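Local coordinates for protein pyridoxal kinase (Entamoeba histolytica, PDB 4S1H) that probably phosphorylates pyridoxal to pyridoxal 5'-phosphate at the expense of ATP, and binds ADP together with magnesium, at residues G54-S66 with S86-K98. Numbering follows the deposited sequence.
Sequences GVLLNDFISIMDS and SSDLVYETINRVK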
ATOM      1  N   GLY A  54      -8.168  11.492  -9.654  1.00 19.69           N
ATOM      2  CA  GLY A  54      -6.744  11.658  -9.884  1.00 18.38           C
ATOM      3  C   GLY A  54      -6.186  12.606  -8.843  1.00 18.59           C
ATOM      4  O   GLY A  54      -6.884  13.528  -8.399  1.00 20.34           O
ATOM      5  N   VAL A  55      -4.927  12.394  -8.484  1.00 17.58           N
ATOM      6  CA  VAL A  55      -4.211  13.309  -7.623  1.00 17.50           C
ATOM      7  C   VAL A  55      -3.952  14.651  -8.327  1.00 20.08           C
ATOM      8  O   VAL A  55      -3.598  14.682  -9.516  1.00 21.88           O
ATOM      9  CB  VAL A  55      -2.940  12.644  -7.064  1.00 17.23           C
ATOM     10  CG1 VAL A  55      -2.015  13.647  -6.377  1.00 17.54           C
ATOM     11  CG2 VAL A  55      -3.342  11.516  -6.095  1.00 17.34           C
ATOM     12  N   LEU A  56      -4.188  15.750  -7.615  1.00 20.18           N
ATOM     13  CA  LEU A  56      -4.025  17.089  -8.190  1.00 23.18           C
ATOM     14  C   LEU A  56      -2.564  17.516  -8.121  1.00 21.73           C
ATOM     15  O   LEU A  56      -1.832  17.173  -7.167  1.00 21.04           O
ATOM     16  CB  LEU A  56      -4.878  18.110  -7.436  1.00 25.61           C
ATOM     17  CG  LEU A  56      -6.386  17.913  -7.433  1.00 31.09           C
ATOM     18  CD1 LEU A  56      -7.009  18.929  -6.490  1.00 37.09           C
ATOM     19  CD2 LEU A  56      -6.932  18.041  -8.847  1.00 35.29           C
ATOM     20  N   LEU A  57      -2.128  18.247  -9.150  1.00 20.25           N
ATOM     21  CA  LEU A  57      -0.752  18.706  -9.227  1.00 21.59           C
ATOM     22  C   LEU A  57      -0.261  19.379  -7.935  1.00 19.36           C
ATOM     23  O   LEU A  57       0.854  19.107  -7.478  1.00 24.04           O
ATOM     24  CB  LEU A  57      -0.601  19.694 -10.367  1.00 20.17           C
ATOM     25  CG  LEU A  57       0.791  20.266 -10.636  1.00 22.93           C
ATOM     26  CD1 LEU A  57       1.817  19.160 -10.853  1.00 20.81           C
ATOM     27  CD2 LEU A  57       0.711  21.209 -11.829  1.00 24.72           C
ATOM     28  N   ASN A  58      -1.063  20.276  -7.364  1.00 20.26           N
ATOM     29  CA  ASN A  58      -0.581  21.009  -6.180  1.00 22.99           C
ATOM     30  C   ASN A  58      -0.290  20.076  -5.002  1.00 23.18           C
ATOM     31  O   ASN A  58       0.687  20.263  -4.257  1.00 22.28           O
ATOM     32  CB  ASN A  58      -1.534  22.141  -5.798  1.00 25.08           C
ATOM     33  CG  ASN A  58      -2.824  21.650  -5.172  1.00 48.06           C
ATOM     34  OD1 ASN A  58      -3.633  20.990  -5.825  1.00 60.58           O
ATOM     35  ND2 ASN A  58      -3.019  21.964  -3.888  1.00 55.18           N
ATOM     36  N   ASP A  59      -1.124  19.047  -4.848  1.00 22.00           N
ATOM     37  CA  ASP A  59      -0.918  18.045  -3.815  1.00 21.13           C
ATOM     38  C   ASP A  59       0.319  17.189  -4.100  1.00 17.95           C
ATOM     39  O   ASP A  59       1.092  16.887  -3.202  1.00 18.32           O
ATOM     40  CB  ASP A  59      -2.176  17.165  -3.636  1.00 21.34           C
ATOM     41  CG  ASP A  59      -3.347  17.947  -3.035  1.00 31.12           C
ATOM     42  OD1 ASP A  59      -3.117  18.805  -2.159  1.00 32.09           O
ATOM     43  OD2 ASP A  59      -4.502  17.739  -3.473  1.00 29.01           O
ATOM     44  N   PHE A  60       0.520  16.808  -5.355  1.00 17.75           N
ATOM     45  CA  PHE A  60       1.698  16.067  -5.732  1.00 17.80           C
ATOM     46  C   PHE A  60       2.988  16.864  -5.419  1.00 17.14           C
ATOM     47  O   PHE A  60       3.946  16.327  -4.856  1.00 17.38           O
ATOM     48  CB  PHE A  60       1.562  15.712  -7.227  1.00 19.07           C
ATOM     49  CG  PHE A  60       2.678  14.887  -7.782  1.00 18.07           C
ATOM     50  CD1 PHE A  60       2.748  13.519  -7.549  1.00 23.10           C
ATOM     51  CD2 PHE A  60       3.680  15.472  -8.514  1.00 20.52           C
ATOM     52  CE1 PHE A  60       3.789  12.747  -8.076  1.00 23.17           C
ATOM     53  CE2 PHE A  60       4.718  14.710  -9.074  1.00 22.13           C
ATOM     54  CZ  PHE A  60       4.775  13.352  -8.845  1.00 21.02           C
ATOM     55  N   ILE A  61       3.014  18.138  -5.802  1.00 17.60           N
ATOM     56  CA  ILE A  61       4.140  19.017  -5.482  1.00 18.26           C
ATOM     57  C   ILE A  61       4.361  19.147  -3.980  1.00 18.92           C
ATOM     58  O   ILE A  61       5.487  19.048  -3.483  1.00 17.84           O
ATOM     59  CB  ILE A  61       3.963  20.404  -6.160  1.00 19.47           C
ATOM     60  CG1 ILE A  61       4.080  20.249  -7.678  1.00 21.47           C
ATOM     61  CG2 ILE A  61       4.972  21.401  -5.656  1.00 20.08           C
ATOM     62  CD1 ILE A  61       3.683  21.489  -8.445  1.00 24.04           C
ATOM     63  N   SER A  62       3.278  19.330  -3.240  1.00 18.17           N
ATOM     64  CA  SER A  62       3.359  19.439  -1.794  1.00 20.46           C
ATOM     65  C   SER A  62       3.997  18.198  -1.179  1.00 19.00           C
ATOM     66  O   SER A  62       4.869  18.286  -0.295  1.00 19.73           O
ATOM     67  CB  SER A  62       1.958  19.597  -1.220  1.00 25.10           C
ATOM     68  OG  SER A  62       2.010  19.769   0.162  1.00 21.47           O
ATOM     69  N   ILE A  63       3.541  17.039  -1.621  1.00 17.67           N
ATOM     70  CA  ILE A  63       4.142  15.762  -1.205  1.00 18.49           C
ATOM     71  C   ILE A  63       5.635  15.653  -1.559  1.00 16.62           C
ATOM     72  O   ILE A  63       6.454  15.341  -0.689  1.00 16.41           O
ATOM     73  CB  ILE A  63       3.376  14.572  -1.802  1.00 19.17           C
ATOM     74  CG1 ILE A  63       2.016  14.470  -1.111  1.00 21.12           C
ATOM     75  CG2 ILE A  63       4.162  13.265  -1.694  1.00 17.32           C
ATOM     76  CD1 ILE A  63       0.998  13.667  -1.877  1.00 17.96           C
ATOM     77  N   MET A  64       5.996  15.954  -2.803  1.00 17.96           N
ATOM     78  CA  MET A  64       7.392  15.792  -3.201  1.00 16.79           C
ATOM     79  C   MET A  64       8.306  16.773  -2.453  1.00 18.25           C
ATOM     80  O   MET A  64       9.397  16.402  -1.992  1.00 20.10           O
ATOM     81  CB  MET A  64       7.548  15.920  -4.713  1.00 18.40           C
ATOM     82  CG  MET A  64       6.808  14.841  -5.486  1.00 19.07           C
ATOM     83  SD  MET A  64       7.376  13.167  -5.167  1.00 21.38           S
ATOM     84  CE  MET A  64       8.963  13.187  -5.989  1.00 35.83           C
ATOM     85  N   ASP A  65       7.831  17.999  -2.260  1.00 18.36           N
ATOM     86  CA  ASP A  65       8.565  19.001  -1.468  1.00 19.39           C
ATOM     87  C   ASP A  65       8.750  18.548  -0.023  1.00 18.98           C
ATOM     88  O   ASP A  65       9.808  18.708   0.540  1.00 22.77           O
ATOM     89  CB  ASP A  65       7.838  20.339  -1.451  1.00 21.13           C
ATOM     90  CG  ASP A  65       7.886  21.059  -2.800  1.00 23.73           C
ATOM     91  OD1 ASP A  65       8.642  20.652  -3.727  1.00 23.49           O
ATOM     92  OD2 ASP A  65       7.178  22.073  -2.904  1.00 32.86           O
ATOM     93  N   SER A  66       7.712  17.966   0.558  1.00 18.34           N
ATOM     94  CA  SER A  66       7.782  17.487   1.960  1.00 18.09           C
ATOM     95  C   SER A  66       8.792  16.338   2.122  1.00 20.06           C
ATOM     96  O   SER A  66       9.558  16.298   3.087  1.00 20.03           O
ATOM     97  CB  SER A  66       6.394  17.026   2.374  1.00 19.13           C
ATOM     98  OG  SER A  66       6.339  16.708   3.754  1.00 18.23           O
ATOM     99  N   SER A  86      -2.847  12.498 -15.823  1.00 19.48           N
ATOM    100  CA  SER A  86      -2.754  13.790 -16.485  1.00 20.03           C
ATOM    101  C   SER A  86      -1.310  14.159 -16.761  1.00 21.46           C
ATOM    102  O   SER A  86      -0.413  13.747 -16.018  1.00 19.32           O
ATOM    103  CB  SER A  86      -3.421  14.880 -15.626  1.00 22.32           C
ATOM    104  OG  SER A  86      -2.921  14.881 -14.290  1.00 24.73           O
ATOM    105  N   SER A  87      -1.087  14.910 -17.840  1.00 19.49           N
ATOM    106  CA  SER A  87       0.262  15.266 -18.266  1.00 22.02           C
ATOM    107  C   SER A  87       0.984  16.203 -17.281  1.00 20.11           C
ATOM    108  O   SER A  87       2.206  16.166 -17.199  1.00 18.89           O
ATOM    109  CB  SER A  87       0.262  15.896 -19.651  1.00 23.69           C
ATOM    110  OG  SER A  87      -0.598  17.001 -19.676  1.00 25.25           O
ATOM    111  N   ASP A  88       0.262  17.049 -16.575  1.00 20.00           N
ATOM    112  CA  ASP A  88       0.931  17.947 -15.610  1.00 19.86           C
ATOM    113  C   ASP A  88       1.797  17.197 -14.605  1.00 19.46           C
ATOM    114  O   ASP A  88       2.901  17.637 -14.270  1.00 18.68           O
ATOM    115  CB  ASP A  88      -0.063  18.918 -14.939  1.00 23.66           C
ATOM    116  CG  ASP A  88      -1.241  18.220 -14.238  1.00 21.87           C
ATOM    117  OD1 ASP A  88      -1.331  16.971 -14.237  1.00 23.16           O
ATOM    118  OD2 ASP A  88      -2.119  18.951 -13.706  1.00 25.28           O
ATOM    119  N   LEU A  89       1.295  16.049 -14.147  1.00 18.66           N
ATOM    120  CA  LEU A  89       2.015  15.230 -13.159  1.00 17.76           C
ATOM    121  C   LEU A  89       3.232  14.597 -13.838  1.00 17.11           C
ATOM    122  O   LEU A  89       4.252  14.386 -13.194  1.00 17.35           O
ATOM    123  CB  LEU A  89       1.124  14.143 -12.550  1.00 17.95           C
ATOM    124  CG  LEU A  89      -0.140  14.600 -11.804  1.00 22.02           C
ATOM    125  CD1 LEU A  89      -0.978  13.377 -11.459  1.00 25.19           C
ATOM    126  CD2 LEU A  89       0.225  15.411 -10.585  1.00 23.08           C
ATOM    127  N   VAL A  90       3.144  14.299 -15.129  1.00 16.43           N
ATOM    128  CA  VAL A  90       4.267  13.715 -15.817  1.00 16.52           C
ATOM    129  C   VAL A  90       5.403  14.729 -15.926  1.00 16.96           C
ATOM    130  O   VAL A  90       6.554  14.381 -15.680  1.00 19.92           O
ATOM    131  CB  VAL A  90       3.878  13.190 -17.225  1.00 16.39           C
ATOM    132  CG1 VAL A  90       5.091  12.620 -17.963  1.00 16.25           C
ATOM    133  CG2 VAL A  90       2.789  12.122 -17.118  1.00 16.03           C
ATOM    134  N   TYR A  91       5.082  15.948 -16.362  1.00 17.56           N
ATOM    135  CA  TYR A  91       6.105  16.987 -16.515  1.00 18.72           C
ATOM    136  C   TYR A  91       6.727  17.333 -15.161  1.00 19.21           C
ATOM    137  O   TYR A  91       7.933  17.487 -15.075  1.00 21.36           O
ATOM    138  CB  TYR A  91       5.579  18.223 -17.240  1.00 19.37           C
ATOM    139  CG  TYR A  91       5.324  17.959 -18.716  1.00 20.66           C
ATOM    140  CD1 TYR A  91       6.347  17.552 -19.537  1.00 26.29           C
ATOM    141  CD2 TYR A  91       4.051  18.089 -19.249  1.00 23.09           C
ATOM    142  CE1 TYR A  91       6.130  17.297 -20.887  1.00 26.28           C
ATOM    143  CE2 TYR A  91       3.821  17.842 -20.595  1.00 28.03           C
ATOM    144  CZ  TYR A  91       4.868  17.442 -21.392  1.00 26.23           C
ATOM    145  OH  TYR A  91       4.680  17.162 -22.728  1.00 35.04           O
ATOM    146  N   GLU A  92       5.925  17.376 -14.105  1.00 18.07           N
ATOM    147  CA  GLU A  92       6.493  17.604 -12.774  1.00 19.51           C
ATOM    148  C   GLU A  92       7.402  16.457 -12.324  1.00 19.45           C
ATOM    149  O   GLU A  92       8.499  16.695 -11.790  1.00 18.72           O
ATOM    150  CB  GLU A  92       5.402  17.811 -11.761  1.00 19.89           C
ATOM    151  CG  GLU A  92       5.893  18.103 -10.343  1.00 23.06           C
ATOM    152  CD  GLU A  92       6.875  19.257 -10.222  1.00 34.26           C
ATOM    153  OE1 GLU A  92       7.007  20.122 -11.140  1.00 36.37           O
ATOM    154  OE2 GLU A  92       7.527  19.301  -9.152  1.00 29.08           O
ATOM    155  N   THR A  93       6.989  15.227 -12.610  1.00 18.59           N
ATOM    156  CA  THR A  93       7.817  14.070 -12.339  1.00 17.23           C
ATOM    157  C   THR A  93       9.152  14.171 -13.072  1.00 17.41           C
ATOM    158  O   THR A  93      10.187  13.816 -12.513  1.00 17.45           O
ATOM    159  CB  THR A  93       7.091  12.779 -12.694  1.00 17.23           C
ATOM    160  OG1 THR A  93       5.992  12.604 -11.789  1.00 18.62           O
ATOM    161  CG2 THR A  93       8.019  11.575 -12.618  1.00 18.70           C
ATOM    162  N   ILE A  94       9.149  14.608 -14.329  1.00 17.08           N
ATOM    163  CA  ILE A  94      10.406  14.799 -15.066  1.00 19.15           C
ATOM    164  C   ILE A  94      11.344  15.703 -14.268  1.00 22.28           C
ATOM    165  O   ILE A  94      12.513  15.389 -14.156  1.00 22.85           O
ATOM    166  CB  ILE A  94      10.178  15.334 -16.495  1.00 18.87           C
ATOM    167  CG1 ILE A  94       9.592  14.228 -17.395  1.00 20.69           C
ATOM    168  CG2 ILE A  94      11.465  15.867 -17.120  1.00 22.39           C
ATOM    169  CD1 ILE A  94       8.979  14.753 -18.670  1.00 20.06           C
ATOM    170  N   ASN A  95      10.821  16.808 -13.728  1.00 21.14           N
ATOM    171  CA  ASN A  95      11.638  17.707 -12.910  1.00 20.90           C
ATOM    172  C   ASN A  95      12.228  16.984 -11.720  1.00 19.17           C
ATOM    173  O   ASN A  95      13.397  17.174 -11.420  1.00 21.16           O
ATOM    174  CB  ASN A  95      10.839  18.902 -12.422  1.00 20.38           C
ATOM    175  CG  ASN A  95      10.351  19.797 -13.534  1.00 24.44           C
ATOM    176  OD1 ASN A  95      10.993  19.947 -14.561  1.00 28.14           O
ATOM    177  ND2 ASN A  95       9.194  20.429 -13.303  1.00 28.00           N
ATOM    178  N   ARG A  96      11.416  16.174 -11.056  1.00 18.36           N
ATOM    179  CA  ARG A  96      11.851  15.455  -9.840  1.00 18.36           C
ATOM    180  C   ARG A  96      12.863  14.378 -10.196  1.00 20.19           C
ATOM    181  O   ARG A  96      13.871  14.249  -9.518  1.00 19.08           O
ATOM    182  CB  ARG A  96      10.667  14.827  -9.136  1.00 19.10           C
ATOM    183  CG  ARG A  96       9.619  15.831  -8.673  1.00 20.86           C
ATOM    184  CD  ARG A  96      10.139  16.844  -7.686  1.00 22.44           C
ATOM    185  NE  ARG A  96       9.125  17.878  -7.411  1.00 22.66           N
ATOM    186  CZ  ARG A  96       9.048  18.600  -6.303  1.00 25.72           C
ATOM    187  NH1 ARG A  96       9.922  18.420  -5.325  1.00 22.56           N
ATOM    188  NH2 ARG A  96       8.080  19.514  -6.171  1.00 28.84           N
ATOM    189  N   VAL A  97      12.665  13.703 -11.341  1.00 18.16           N
ATOM    190  CA  VAL A  97      13.619  12.695 -11.832  1.00 19.93           C
ATOM    191  C   VAL A  97      14.992  13.256 -12.098  1.00 20.40           C
ATOM    192  O   VAL A  97      16.011  12.670 -11.687  1.00 22.29           O
ATOM    193  CB  VAL A  97      13.122  12.038 -13.132  1.00 19.20           C
ATOM    194  CG1 VAL A  97      14.216  11.184 -13.802  1.00 24.14           C
ATOM    195  CG2 VAL A  97      11.897  11.203 -12.854  1.00 21.16           C
ATOM    196  N   LYS A  98      15.029  14.373 -12.815  1.00 22.20           N
ATOM    197  CA  LYS A  98      16.262  15.065 -13.092  1.00 27.71           C
ATOM    198  C   LYS A  98      16.993  15.410 -11.800  1.00 24.11           C
ATOM    199  O   LYS A  98      18.187  15.179 -11.704  1.00 27.99           O
ATOM    200  CB  LYS A  98      16.028  16.329 -13.925  1.00 28.46           C
ATOM    201  CG  LYS A  98      15.746  16.018 -15.386  1.00 32.33           C
ATOM    202  CD  LYS A  98      15.865  17.237 -16.288  1.00 48.54           C
ATOM    203  CE  LYS A  98      14.661  18.151 -16.153  1.00 43.46           C
ATOM    204  NZ  LYS A  98      14.845  19.387 -16.960  1.00 45.58           N
TER
HETATM  205  O   HOH W   1      -4.464  15.230 -12.058  1.00 24.86           O
HETATM  206  O   HOH W   2      -3.702  18.195 -11.616  1.00 23.70           O
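Arg96 reaches across from helix 87-98 to Asp65, and the pair shows how two neighbouring helices can be joined by a salt bridge whose arginine is buried. NH1 and NH2 of Arg96 both point at Asp65 OD1, the NH2 bond being the shorter at 2.8 Å and the straighter at 153°. Arg96 NE turns instead to Glu92 OE2, one helical turn back (2.8 Å), completing a three-residue salt-bridge network that should fix the rotation of the guanidinium. Met64 CB covers one face of that group, 3.4 Å above its plane and over its centre, while Ile61 CG2 lies at its edge.

Nearer the N-terminal ends the contact becomes largely apolar. Leu89 CD2 wedges against Phe60 CB (3.6 Å) and Leu57 CA. The Phe60 ring, with CG anti to its own N (chi1 -178°), extends between the helices and meets Glu92 CG at its edge; its CZ comes 3.3 Å from Thr93 OG1, whose hydroxyl donates a hydrogen bond to Leu89 O.

Two waters bridge the segments just ahead of and at the helix starts, one between Val55 O and Ser86 OG, the other from Leu57 N to Asp88 OD2.

The axes run nearly parallel, 23° apart and 10.1 Å at closest approach. Phe60 and Met64 also rest on strand 33-41, and Thr93 on strand 78-81: two adjacent helices layered on the central sheet, as in the alpha/beta fold of ribokinase-like kinases.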